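Side-chain contacts in ribosome-inactivating protein 3 (Zea mays, PDB 2PQG), which is a maize member of the plant ribosome-inactivating protein family: residues A[11-14]-A[15-19]; A[178-181]-A[182-185]; A[236-239]-A[240-243]. All coordinates share one frame; numbering follows the deposited sequence.

Contact 1: residues A[11-14]-A[15-19]; sequences ANYP and YSAFI
Pro14 takes the N-cap position of helix 15-27, and its carbonyl oxygen faces the first-turn amides of Ala17 and Phe18. Ala17 N donates to Pro14 O at 3.0 Å, from well above the carbonyl plane. Phe18 N gives a second, weak bond to Pro14 O at 3.3 Å. The one acceptor is therefore shared by two amides as the chain turns into the helix.

The side chains before the helix close over the Ala17 side of this turn. Tyr13 has CG anti to its backbone N (chi1 -166°), which swings the ring forward along the helix start. Its CE1 comes within 3.5 Å of Ala17 CB at a slant, neither over the face nor at the edge. The same CE1 lies 3.6 Å from Phe18 N, which sits near the plane of the Tyr13 ring. Farther out, Tyr13 OH meets the edge of the Phe18 ring, in its plane, with 3.9 Å to Phe18 CD1. The Pro14 ring adds a second apolar touch, since its CG lies 3.6 Å from Ala17 CB. The Ala17 methyl touches both rings, which approach it roughly at right angles.

Tyr15 points away from this cluster, and Ile19 CG1 lies against one face of the Tyr15 ring. The Tyr15 hydroxyl is probably hydrogen-bonded to Met183 O of helix 171-189, while the ring touches Val197 of helix 191-199. Towards strand 2-7, Phe6 stacks on Phe18 and meets Tyr13 edge-to-face. The helix start touches strand 2-7 through Phe18 and Tyr13, and helices 171-189 and 191-199 through Tyr15.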
ATOM      1  N   ALA A  11      -8.408 -11.416 -16.208  1.00 21.42           N
ATOM      2  CA  ALA A  11      -9.612 -11.698 -15.446  1.00 19.19           C
ATOM      3  C   ALA A  11      -9.659 -13.100 -14.834  1.00 21.76           C
ATOM      4  O   ALA A  11     -10.347 -13.310 -13.838  1.00 25.44           O
ATOM      5  CB  ALA A  11     -10.820 -11.479 -16.317  1.00 15.58           C
ATOM      6  N   ASN A  12      -8.939 -14.060 -15.412  1.00 20.92           N
ATOM      7  CA  ASN A  12      -8.939 -15.422 -14.869  1.00 21.85           C
ATOM      8  C   ASN A  12      -8.008 -15.611 -13.654  1.00 20.77           C
ATOM      9  O   ASN A  12      -8.067 -16.637 -12.983  1.00 20.58           O
ATOM     10  CB  ASN A  12      -8.545 -16.433 -15.951  1.00 23.91           C
ATOM     11  CG  ASN A  12      -9.491 -16.438 -17.138  1.00 26.00           C
ATOM     12  OD1 ASN A  12     -10.685 -16.713 -17.004  1.00 23.75           O
ATOM     13  ND2 ASN A  12      -8.951 -16.148 -18.316  1.00 26.71           N
ATOM     14  N   TYR A  13      -7.146 -14.629 -13.390  1.00 21.25           N
ATOM     15  CA  TYR A  13      -6.210 -14.682 -12.260  1.00 22.93           C
ATOM     16  C   TYR A  13      -6.786 -13.832 -11.122  1.00 22.37           C
ATOM     17  O   TYR A  13      -6.603 -12.606 -11.090  1.00 18.39           O
ATOM     18  CB  TYR A  13      -4.836 -14.122 -12.674  1.00 27.26           C
ATOM     19  CG  TYR A  13      -3.710 -14.421 -11.703  1.00 29.40           C
ATOM     20  CD1 TYR A  13      -3.958 -14.587 -10.342  1.00 32.21           C
ATOM     21  CD2 TYR A  13      -2.390 -14.493 -12.138  1.00 30.77           C
ATOM     22  CE1 TYR A  13      -2.926 -14.813  -9.437  1.00 32.33           C
ATOM     23  CE2 TYR A  13      -1.347 -14.716 -11.238  1.00 32.58           C
ATOM     24  CZ  TYR A  13      -1.626 -14.872  -9.888  1.00 32.73           C
ATOM     25  OH  TYR A  13      -0.606 -15.056  -8.981  1.00 36.19           O
ATOM     26  N   PRO A  14      -7.473 -14.477 -10.161  1.00 21.97           N
ATOM     27  CA  PRO A  14      -8.069 -13.745  -9.040  1.00 22.43           C
ATOM     28  C   PRO A  14      -7.104 -13.044  -8.092  1.00 22.99           C
ATOM     29  O   PRO A  14      -6.019 -13.534  -7.807  1.00 23.03           O
ATOM     30  CB  PRO A  14      -8.908 -14.813  -8.344  1.00 25.98           C
ATOM     31  CG  PRO A  14      -8.146 -16.084  -8.625  1.00 24.74           C
ATOM     32  CD  PRO A  14      -7.734 -15.926 -10.056  1.00 17.37           C
ATOM     33  N   TYR A  15      -7.519 -11.876  -7.617  1.00 25.90           N
ATOM     34  CA  TYR A  15      -6.731 -11.086  -6.683  1.00 24.59           C
ATOM     35  C   TYR A  15      -6.373 -11.935  -5.455  1.00 24.31           C
ATOM     36  O   TYR A  15      -5.246 -11.871  -4.959  1.00 26.21           O
ATOM     37  CB  TYR A  15      -7.535  -9.843  -6.270  1.00 22.86           C
ATOM     38  CG  TYR A  15      -6.973  -9.065  -5.099  1.00 23.29           C
ATOM     39  CD1 TYR A  15      -5.860  -8.233  -5.249  1.00 23.32           C
ATOM     40  CD2 TYR A  15      -7.575  -9.142  -3.842  1.00 22.23           C
ATOM     41  CE1 TYR A  15      -5.363  -7.484  -4.174  1.00 22.02           C
ATOM     42  CE2 TYR A  15      -7.089  -8.406  -2.759  1.00 21.76           C
ATOM     43  CZ  TYR A  15      -5.986  -7.574  -2.934  1.00 24.29           C
ATOM     44  OH  TYR A  15      -5.523  -6.821  -1.876  1.00 19.96           O
ATOM     45  N   SER A  16      -7.330 -12.730  -4.975  1.00 23.46           N
ATOM     46  CA  SER A  16      -7.120 -13.585  -3.800  1.00 26.50           C
ATOM     47  C   SER A  16      -5.964 -14.556  -4.001  1.00 26.39           C
ATOM     48  O   SER A  16      -5.267 -14.911  -3.051  1.00 26.41           O
ATOM     49  CB  SER A  16      -8.386 -14.383  -3.494  1.00 24.99           C
ATOM     50  OG  SER A  16      -8.760 -15.157  -4.620  1.00 34.97           O
ATOM     51  N   ALA A  17      -5.779 -14.983  -5.246  1.00 26.59           N
ATOM     52  CA  ALA A  17      -4.717 -15.912  -5.599  1.00 27.21           C
ATOM     53  C   ALA A  17      -3.361 -15.235  -5.453  1.00 30.17           C
ATOM     54  O   ALA A  17      -2.408 -15.808  -4.917  1.00 34.25           O
ATOM     55  CB  ALA A  17      -4.905 -16.380  -7.022  1.00 29.56           C
ATOM     56  N   PHE A  18      -3.276 -14.010  -5.946  1.00 29.10           N
ATOM     57  CA  PHE A  18      -2.039 -13.261  -5.867  1.00 25.92           C
ATOM     58  C   PHE A  18      -1.674 -12.990  -4.412  1.00 24.49           C
ATOM     59  O   PHE A  18      -0.515 -13.074  -4.022  1.00 27.49           O
ATOM     60  CB  PHE A  18      -2.187 -11.944  -6.613  1.00 26.11           C
ATOM     61  CG  PHE A  18      -0.944 -11.130  -6.624  1.00 25.88           C
ATOM     62  CD1 PHE A  18       0.220 -11.630  -7.206  1.00 29.07           C
ATOM     63  CD2 PHE A  18      -0.921  -9.879  -6.029  1.00 22.57           C
ATOM     64  CE1 PHE A  18       1.398 -10.886  -7.197  1.00 32.39           C
ATOM     65  CE2 PHE A  18       0.244  -9.124  -6.010  1.00 26.85           C
ATOM     66  CZ  PHE A  18       1.411  -9.627  -6.595  1.00 30.51           C
ATOM     67  N   ILE A  19      -2.670 -12.651  -3.611  1.00 21.02           N
ATOM     68  CA  ILE A  19      -2.440 -12.378  -2.206  1.00 21.31           C
ATOM     69  C   ILE A  19      -1.923 -13.649  -1.531  1.00 21.44           C
ATOM     70  O   ILE A  19      -0.862 -13.655  -0.900  1.00 20.41           O
ATOM     71  CB  ILE A  19      -3.758 -11.908  -1.527  1.00 20.50           C
ATOM     72  CG1 ILE A  19      -4.192 -10.578  -2.145  1.00 16.84           C
ATOM     73  CG2 ILE A  19      -3.579 -11.785  -0.008  1.00 19.15           C
ATOM     74  CD1 ILE A  19      -3.128  -9.509  -2.063  1.00 21.09           C
TER

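Contact 2: residues A[178-181]-A[182-185]; sequences VKLV and VMVC
Met183 runs out straight through chi2 and then bends at chi3 (-85°), which folds its methyl back over Lys179, one turn earlier. Met183 CE ends 3.1 Å from Lys179 O and 3.8 Å from Lys179 CB. The methyl also reaches the side of Leu180, with Met183 CE 4.2 Å from Leu180 CD2. The Leu180 and Met183 chains cross at a slant here.

Val182 and Val184 also lie against carbonyls of the preceding turn. Val182 has CG1 anti to its backbone N, and this places CG2 beside the N, 3.3 Å from Val178 O. Val184 takes the same rotamer, which sets its CG2 3.5 Å from Leu180 O.

Two main-chain bonds carry the helix through this stretch. Met183 N donates to Lys179 O at 3.1 Å, and Val184 N donates to Leu180 O at 2.8 Å. The turn at 182-185 is wider, of pi type.

Lys179 bends at its end, and its NZ is hydrogen-bonded to Thr122 O, with a long, weak ion pair to Glu127. The other side chains are buried. Val178, Val181 and Val182 pack on Tyr109, and Leu180 and Met183 on Met128 of helix 125-135. On strand 62-68, Leu180 packs on Ile63 and Val184 on Ile67. A long, largely buried central helix wrapped by a sheet strand and other helices is characteristic of the ribosome-inactivating protein fold, where such a helix runs through the middle of the domain.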
ATOM      1  N   VAL A 178      -1.992   5.703  -3.984  1.00 21.75           N
ATOM      2  CA  VAL A 178      -2.718   5.277  -2.788  1.00 21.71           C
ATOM      3  C   VAL A 178      -3.735   4.167  -3.073  1.00 21.17           C
ATOM      4  O   VAL A 178      -4.314   3.601  -2.152  1.00 26.05           O
ATOM      5  CB  VAL A 178      -3.423   6.474  -2.094  1.00 19.43           C
ATOM      6  CG1 VAL A 178      -4.665   6.867  -2.867  1.00 14.67           C
ATOM      7  CG2 VAL A 178      -3.729   6.127  -0.639  1.00 10.74           C
ATOM      8  N   LYS A 179      -3.957   3.852  -4.342  1.00 19.05           N
ATOM      9  CA  LYS A 179      -4.882   2.779  -4.680  1.00 18.35           C
ATOM     10  C   LYS A 179      -4.101   1.469  -4.597  1.00 20.98           C
ATOM     11  O   LYS A 179      -4.638   0.432  -4.179  1.00 22.09           O
ATOM     12  CB  LYS A 179      -5.430   2.957  -6.095  1.00 15.03           C
ATOM     13  CG  LYS A 179      -6.364   4.133  -6.262  1.00 11.14           C
ATOM     14  CD  LYS A 179      -6.846   4.235  -7.695  1.00 12.00           C
ATOM     15  CE  LYS A 179      -7.903   5.312  -7.840  1.00 17.44           C
ATOM     16  NZ  LYS A 179      -9.008   5.101  -6.874  1.00 22.04           N
ATOM     17  N   LEU A 180      -2.827   1.525  -4.989  1.00 18.10           N
ATOM     18  CA  LEU A 180      -1.960   0.349  -4.965  1.00 18.38           C
ATOM     19  C   LEU A 180      -1.456   0.076  -3.554  1.00 17.43           C
ATOM     20  O   LEU A 180      -1.239  -1.074  -3.179  1.00 13.00           O
ATOM     21  CB  LEU A 180      -0.773   0.541  -5.914  1.00 16.41           C
ATOM     22  CG  LEU A 180      -1.124   0.796  -7.384  1.00 17.36           C
ATOM     23  CD1 LEU A 180       0.160   1.029  -8.173  1.00 13.60           C
ATOM     24  CD2 LEU A 180      -1.919  -0.378  -7.957  1.00 10.83           C
ATOM     25  N   VAL A 181      -1.271   1.141  -2.780  1.00 19.59           N
ATOM     26  CA  VAL A 181      -0.809   1.009  -1.409  1.00 19.41           C
ATOM     27  C   VAL A 181      -1.843   0.221  -0.615  1.00 17.95           C
ATOM     28  O   VAL A 181      -1.488  -0.680   0.138  1.00 20.14           O
ATOM     29  CB  VAL A 181      -0.584   2.394  -0.745  1.00 20.00           C
ATOM     30  CG1 VAL A 181      -0.248   2.220   0.734  1.00 19.19           C
ATOM     31  CG2 VAL A 181       0.555   3.125  -1.444  1.00 18.02           C
ATOM     32  N   VAL A 182      -3.121   0.533  -0.805  1.00 16.68           N
ATOM     33  CA  VAL A 182      -4.170  -0.175  -0.079  1.00 16.15           C
ATOM     34  C   VAL A 182      -4.430  -1.582  -0.623  1.00 15.71           C
ATOM     35  O   VAL A 182      -4.548  -2.525   0.155  1.00 16.08           O
ATOM     36  CB  VAL A 182      -5.500   0.625  -0.077  1.00 17.03           C
ATOM     37  CG1 VAL A 182      -6.558  -0.131   0.694  1.00 18.65           C
ATOM     38  CG2 VAL A 182      -5.289   1.985   0.557  1.00 11.97           C
ATOM     39  N   MET A 183      -4.515  -1.724  -1.946  1.00 16.13           N
ATOM     40  CA  MET A 183      -4.754  -3.037  -2.566  1.00 15.30           C
ATOM     41  C   MET A 183      -3.593  -4.014  -2.374  1.00 16.57           C
ATOM     42  O   MET A 183      -3.812  -5.205  -2.144  1.00 17.44           O
ATOM     43  CB  MET A 183      -5.021  -2.900  -4.072  1.00 14.95           C
ATOM     44  CG  MET A 183      -6.380  -2.323  -4.439  1.00 13.09           C
ATOM     45  SD  MET A 183      -6.691  -2.314  -6.222  1.00 19.31           S
ATOM     46  CE  MET A 183      -5.886  -0.763  -6.749  1.00 14.20           C
ATOM     47  N   VAL A 184      -2.358  -3.528  -2.484  1.00 17.35           N
ATOM     48  CA  VAL A 184      -1.208  -4.409  -2.322  1.00 18.36           C
ATOM     49  C   VAL A 184      -0.627  -4.470  -0.897  1.00 20.46           C
ATOM     50  O   VAL A 184      -0.764  -5.490  -0.221  1.00 22.63           O
ATOM     51  CB  VAL A 184      -0.099  -4.044  -3.322  1.00 16.19           C
ATOM     52  CG1 VAL A 184       1.058  -5.001  -3.185  1.00 12.30           C
ATOM     53  CG2 VAL A 184      -0.654  -4.097  -4.743  1.00 14.52           C
ATOM     54  N   CYS A 185       0.007  -3.397  -0.431  1.00 19.60           N
ATOM     55  CA  CYS A 185       0.590  -3.407   0.908  1.00 20.50           C
ATOM     56  C   CYS A 185      -0.410  -3.753   1.979  1.00 22.77           C
ATOM     57  O   CYS A 185      -0.218  -4.703   2.745  1.00 27.37           O
ATOM     58  CB  CYS A 185       1.174  -2.054   1.256  1.00 21.30           C
ATOM     59  SG  CYS A 185       2.489  -1.541   0.166  1.00 30.68           S
TER

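Contact 3: residues A[236-239]-A[240-243]; sequences AVIP and DMQK
Ile238 and Met241 lie side by side and point the same way, with Ile238 CG2 3.4 Å from Met241 CG. Ile238 carries CG2 anti to its backbone N, which turns that branch to the methionine. Met241 bends at chi2 and again at chi3, and these bends carry SD and CE off from Ile238.

Gln242 takes a different course. Its CG sits between the backbone N and the carbonyl carbon (chi1 45°), and the chain then extends back over the loop. Gln242 CD comes to 3.6 Å from Val237 CG2. The Gln242 amide is exposed, and its nitrogen is modelled so close to the Val237 methyl that its placement is doubtful.

Lys243 bends at chi3 (-68°) and returns its NZ to Asp240 OD2 at 3.2 Å, a salt bridge whose hydrogen bond is weak.

Ile238 is the N-cap, and its O accepts from Gln242 N at 2.8 Å and from Met241 N at 2.7 Å. Lys243 N follows with 2.7 Å to Pro239 O. Ile238 also packs on Ala226 and Trp230 of helix 220-232. The chemistry implies a short turn secured mainly by main-chain bonds, with one apolar pair facing inward and a salt bridge outside.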
ATOM      1  N   ALA A 236      -6.396  -9.793  28.552  1.00 40.76           N
ATOM      2  CA  ALA A 236      -6.322  -8.347  28.703  1.00 38.40           C
ATOM      3  C   ALA A 236      -7.255  -7.582  27.782  1.00 38.36           C
ATOM      4  O   ALA A 236      -7.394  -7.928  26.608  1.00 38.07           O
ATOM      5  CB  ALA A 236      -4.875  -7.869  28.486  1.00 37.46           C
ATOM      6  N   VAL A 237      -7.908  -6.551  28.322  1.00 38.48           N
ATOM      7  CA  VAL A 237      -8.786  -5.706  27.523  1.00 40.01           C
ATOM      8  C   VAL A 237      -7.913  -4.545  27.031  1.00 39.32           C
ATOM      9  O   VAL A 237      -7.106  -3.980  27.794  1.00 35.79           O
ATOM     10  CB  VAL A 237      -9.992  -5.169  28.325  1.00 40.67           C
ATOM     11  CG1 VAL A 237      -9.522  -4.339  29.489  1.00 43.54           C
ATOM     12  CG2 VAL A 237     -10.872  -4.354  27.398  1.00 43.17           C
ATOM     13  N   ILE A 238      -8.097  -4.172  25.767  1.00 40.48           N
ATOM     14  CA  ILE A 238      -7.290  -3.142  25.136  1.00 40.20           C
ATOM     15  C   ILE A 238      -8.083  -1.962  24.615  1.00 40.30           C
ATOM     16  O   ILE A 238      -8.715  -2.045  23.560  1.00 38.80           O
ATOM     17  CB  ILE A 238      -6.488  -3.768  23.979  1.00 40.55           C
ATOM     18  CG1 ILE A 238      -5.830  -5.076  24.453  1.00 36.42           C
ATOM     19  CG2 ILE A 238      -5.431  -2.803  23.468  1.00 40.70           C
ATOM     20  CD1 ILE A 238      -4.580  -5.453  23.671  1.00 36.14           C
ATOM     21  N   PRO A 239      -8.015  -0.839  25.329  1.00 42.58           N
ATOM     22  CA  PRO A 239      -8.736   0.378  24.946  1.00 43.66           C
ATOM     23  C   PRO A 239      -8.531   0.729  23.487  1.00 41.08           C
ATOM     24  O   PRO A 239      -9.491   0.832  22.724  1.00 39.51           O
ATOM     25  CB  PRO A 239      -8.157   1.438  25.883  1.00 47.28           C
ATOM     26  CG  PRO A 239      -6.755   0.963  26.109  1.00 49.74           C
ATOM     27  CD  PRO A 239      -6.881  -0.544  26.221  1.00 46.81           C
ATOM     28  N   ASP A 240      -7.273   0.912  23.106  1.00 40.47           N
ATOM     29  CA  ASP A 240      -6.930   1.255  21.732  1.00 37.88           C
ATOM     30  C   ASP A 240      -7.538   0.265  20.742  1.00 35.69           C
ATOM     31  O   ASP A 240      -7.745   0.597  19.574  1.00 31.99           O
ATOM     32  CB  ASP A 240      -5.409   1.282  21.562  1.00 38.41           C
ATOM     33  CG  ASP A 240      -4.766   2.464  22.249  1.00 40.68           C
ATOM     34  OD1 ASP A 240      -3.519   2.507  22.325  1.00 44.17           O
ATOM     35  OD2 ASP A 240      -5.506   3.357  22.706  1.00 45.81           O
ATOM     36  N   MET A 241      -7.828  -0.947  21.219  1.00 34.11           N
ATOM     37  CA  MET A 241      -8.401  -1.990  20.379  1.00 32.26           C
ATOM     38  C   MET A 241      -9.923  -1.951  20.320  1.00 34.16           C
ATOM     39  O   MET A 241     -10.500  -2.069  19.231  1.00 32.48           O
ATOM     40  CB  MET A 241      -7.936  -3.365  20.857  1.00 28.33           C
ATOM     41  CG  MET A 241      -6.531  -3.723  20.416  1.00 29.00           C
ATOM     42  SD  MET A 241      -6.262  -3.560  18.629  1.00 31.04           S
ATOM     43  CE  MET A 241      -5.057  -2.235  18.632  1.00 26.74           C
ATOM     44  N   GLN A 242     -10.568  -1.823  21.486  1.00 36.96           N
ATOM     45  CA  GLN A 242     -12.027  -1.757  21.547  1.00 37.76           C
ATOM     46  C   GLN A 242     -12.447  -0.430  20.946  1.00 35.46           C
ATOM     47  O   GLN A 242     -13.563  -0.276  20.444  1.00 33.38           O
ATOM     48  CB  GLN A 242     -12.502  -1.927  22.996  1.00 42.90           C
ATOM     49  CG  GLN A 242     -11.726  -1.128  23.999  1.00 51.24           C
ATOM     50  CD  GLN A 242     -12.014  -1.581  25.420  1.00 57.42           C
ATOM     51  OE1 GLN A 242     -11.731  -0.865  26.382  1.00 61.21           O
ATOM     52  NE2 GLN A 242     -12.570  -2.785  25.559  1.00 54.88           N
ATOM     53  N   LYS A 243     -11.551   0.545  21.024  1.00 35.04           N
ATOM     54  CA  LYS A 243     -11.752   1.843  20.394  1.00 34.38           C
ATOM     55  C   LYS A 243     -12.012   1.524  18.883  1.00 33.57           C
ATOM     56  O   LYS A 243     -12.840   2.144  18.221  1.00 33.84           O
ATOM     57  CB  LYS A 243     -10.458   2.632  20.444  1.00 37.52           C
ATOM     58  CG  LYS A 243     -10.613   4.134  20.399  1.00 41.56           C
ATOM     59  CD  LYS A 243      -9.296   4.872  20.609  1.00 46.63           C
ATOM     60  CE  LYS A 243      -8.771   4.701  22.036  1.00 46.61           C
ATOM     61  NZ  LYS A 243      -7.710   5.696  22.358  1.00 44.15           N
TER

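In the fold
Contact 2 is the core of the three, with its centre about 3 Å from the centre of the chain; those of contacts 1 and 3 lie about 17 and 25 Å from it. Contacts 1 and 2 touch through one probable hydrogen bond between their helices. Contact 3 stands apart, about 17 Å from contact 2 and about 21 Å from contact 1 at the nearest atoms. Contacts 1 and 3 are both helix starts; contact 2 is mid-helix. The chemistry differs too. Contact 2 is mostly aliphatic and thioether, contact 1 adds aromatic rings, and contact 3 joins an apolar pair to a salt bridge and an amide.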